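Local atomic coordinates of UDP-N-Acetylglucosamine 2-Epimerase (Thermus thermophilus, PDB entry 1V4V), a protein that probably catalyses the reversible interconversion of UDP-N-acetylglucosamine and UDP-N-acetylmannosamine by epimerisation at C2 of the sugar. Residues A[92-97]-A[362-367]. Sequence-based numbering, arbitrary orientation.
Sequences ADYVLV and AWRLGL
The ring of Y94 meets the end of helix 353-364 along its CD2-CE2 side, where R364 and L365 approach it obliquely one after the other. CE2 lies 3.8 Å from R364 CB and CD2 lies 4.0 Å from L365 CD2; both are carbon-to-carbon contacts. CG of Y94 stands anti to its own N (chi1 -151°), which carries the ring out from the strand to the helix end. The bent chain of R364 continues past the phenol, with CG 3.9 Å from Y94 OH. The end of this side chain leads away from the strand, and W363 CZ3 sits 3.7 Å above one face of its guanidinium, offset toward the rim. D148 OD2 is hydrogen-bonded to Y94 OH and forms a salt bridge with R364 NE, joining the polar ends of both side chains through one carboxylate; E169 pairs with NH1. L365 has CG anti to its carbonyl carbon (chi1 -65°), and its CD2 touches both the Y94 ring and D93 O, 3.8 Å from that oxygen. L365 has already left helical geometry, and G366, at positive phi, is the C' residue of a Schellman motif: L367 N bonds A362 O at 2.7 Å and G366 N bonds W363 O at 3.0 Å. The contact thus packs the closing turn of the C-terminal helix on strand 94-98, inside the parallel sheet of the N-terminal Rossmann-like domain of this GT-B fold. Strand 6-12 pairs with 94-98 and touches L365 through K6, L34 of strand 34-40 adds to the seat of L365, and L149 of strand 149-152 packs on both Y94 and R364.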
loop_
_atom_site.group_PDB
_atom_site.type_symbol
_atom_site.label_atom_id
_atom_site.label_comp_id
_atom_site.label_asym_id
_atom_site.label_seq_id
_atom_site.Cartn_x
_atom_site.Cartn_y
_atom_site.Cartn_z
ATOM N N ALA A 92 0.390 18.374 11.478
ATOM C CA ALA A 92 -0.765 17.654 10.957
ATOM C C ALA A 92 -1.361 16.611 11.892
ATOM O O ALA A 92 -0.647 15.780 12.455
ATOM C CB ALA A 92 -0.401 16.992 9.612
ATOM N N ASP A 93 -2.683 16.656 12.041
ATOM C CA ASP A 93 -3.409 15.698 12.864
ATOM C C ASP A 93 -4.092 14.697 11.942
ATOM O O ASP A 93 -4.566 13.642 12.375
ATOM C CB ASP A 93 -4.463 16.402 13.723
ATOM C CG ASP A 93 -3.849 17.243 14.823
ATOM O OD1 ASP A 93 -3.811 18.484 14.686
ATOM O OD2 ASP A 93 -3.395 16.649 15.823
ATOM N N TYR A 94 -4.133 15.039 10.658
ATOM C CA TYR A 94 -4.745 14.180 9.656
ATOM C C TYR A 94 -4.206 14.604 8.297
ATOM O O TYR A 94 -3.924 15.780 8.072
ATOM C CB TYR A 94 -6.274 14.324 9.690
ATOM C CG TYR A 94 -7.015 13.081 9.253
ATOM C CD1 TYR A 94 -7.198 12.782 7.901
ATOM C CD2 TYR A 94 -7.489 12.171 10.196
ATOM C CE1 TYR A 94 -7.831 11.602 7.508
ATOM C CE2 TYR A 94 -8.119 11.000 9.814
ATOM C CZ TYR A 94 -8.286 10.719 8.472
ATOM O OH TYR A 94 -8.898 9.545 8.117
ATOM N N VAL A 95 -4.047 13.638 7.401
ATOM C CA VAL A 95 -3.543 13.924 6.067
ATOM C C VAL A 95 -4.486 13.369 5.011
ATOM O O VAL A 95 -4.960 12.243 5.117
ATOM C CB VAL A 95 -2.150 13.298 5.846
ATOM C CG1 VAL A 95 -1.645 13.640 4.441
ATOM C CG2 VAL A 95 -1.173 13.818 6.889
ATOM N N LEU A 96 -4.762 14.172 3.993
ATOM C CA LEU A 96 -5.626 13.738 2.908
ATOM C C LEU A 96 -4.819 13.720 1.619
ATOM O O LEU A 96 -4.100 14.667 1.316
ATOM C CB LEU A 96 -6.823 14.688 2.748
ATOM C CG LEU A 96 -7.870 14.724 3.866
ATOM C CD1 LEU A 96 -8.955 15.737 3.520
ATOM C CD2 LEU A 96 -8.483 13.348 4.055
ATOM N N VAL A 97 -4.904 12.618 0.884
ATOM C CA VAL A 97 -4.211 12.524 -0.389
ATOM C C VAL A 97 -5.241 12.125 -1.425
ATOM O O VAL A 97 -6.340 11.681 -1.087
ATOM C CB VAL A 97 -3.037 11.496 -0.367
ATOM C CG1 VAL A 97 -1.924 11.995 0.562
ATOM C CG2 VAL A 97 -3.527 10.130 0.075
ATOM N N ALA A 362 -13.720 14.945 10.255
ATOM C CA ALA A 362 -14.136 15.486 11.545
ATOM C C ALA A 362 -14.547 14.341 12.468
ATOM O O ALA A 362 -14.233 14.345 13.661
ATOM C CB ALA A 362 -15.299 16.451 11.353
ATOM N N TRP A 363 -15.245 13.363 11.905
ATOM C CA TRP A 363 -15.699 12.199 12.656
ATOM C C TRP A 363 -14.515 11.393 13.188
ATOM O O TRP A 363 -14.519 10.961 14.341
ATOM C CB TRP A 363 -16.576 11.321 11.762
ATOM C CG TRP A 363 -16.850 9.961 12.320
ATOM C CD1 TRP A 363 -17.442 9.666 13.515
ATOM C CD2 TRP A 363 -16.551 8.707 11.698
ATOM N NE1 TRP A 363 -17.532 8.305 13.674
ATOM C CE2 TRP A 363 -16.993 7.691 12.573
ATOM C CE3 TRP A 363 -15.954 8.342 10.482
ATOM C CZ2 TRP A 363 -16.858 6.331 12.273
ATOM C CZ3 TRP A 363 -15.819 6.989 10.184
ATOM C CH2 TRP A 363 -16.271 6.000 11.078
ATOM N N ARG A 364 -13.505 11.189 12.345
ATOM C CA ARG A 364 -12.318 10.448 12.751
ATOM C C ARG A 364 -11.572 11.188 13.850
ATOM O O ARG A 364 -10.950 10.567 14.714
ATOM C CB ARG A 364 -11.375 10.234 11.562
ATOM C CG ARG A 364 -11.805 9.134 10.611
ATOM C CD ARG A 364 -12.054 7.847 11.376
ATOM N NE ARG A 364 -11.732 6.664 10.591
ATOM C CZ ARG A 364 -12.085 5.429 10.929
ATOM N NH1 ARG A 364 -12.776 5.220 12.041
ATOM N NH2 ARG A 364 -11.741 4.406 10.159
ATOM N N LEU A 365 -11.633 12.515 13.807
ATOM C CA LEU A 365 -10.961 13.347 14.794
ATOM C C LEU A 365 -11.853 13.619 16.007
ATOM O O LEU A 365 -11.500 14.415 16.878
ATOM C CB LEU A 365 -10.528 14.672 14.159
ATOM C CG LEU A 365 -9.466 14.578 13.057
ATOM C CD1 LEU A 365 -9.264 15.939 12.420
ATOM C CD2 LEU A 365 -8.157 14.065 13.643
ATOM N N GLY A 366 -13.007 12.958 16.050
ATOM C CA GLY A 366 -13.930 13.126 17.160
ATOM C C GLY A 366 -14.555 14.505 17.277
ATOM O O GLY A 366 -14.787 14.993 18.384
ATOM N N LEU A 367 -14.836 15.134 16.140
ATOM C CA LEU A 367 -15.440 16.464 16.127
ATOM C C LEU A 367 -16.803 16.450 15.445
ATOM O O LEU A 367 -17.246 17.465 14.909
ATOM C CB LEU A 367 -14.527 17.460 15.406
ATOM C CG LEU A 367 -13.180 17.797 16.048
ATOM C CD1 LEU A 367 -12.417 18.767 15.158
ATOM C CD2 LEU A 367 -13.404 18.411 17.423
#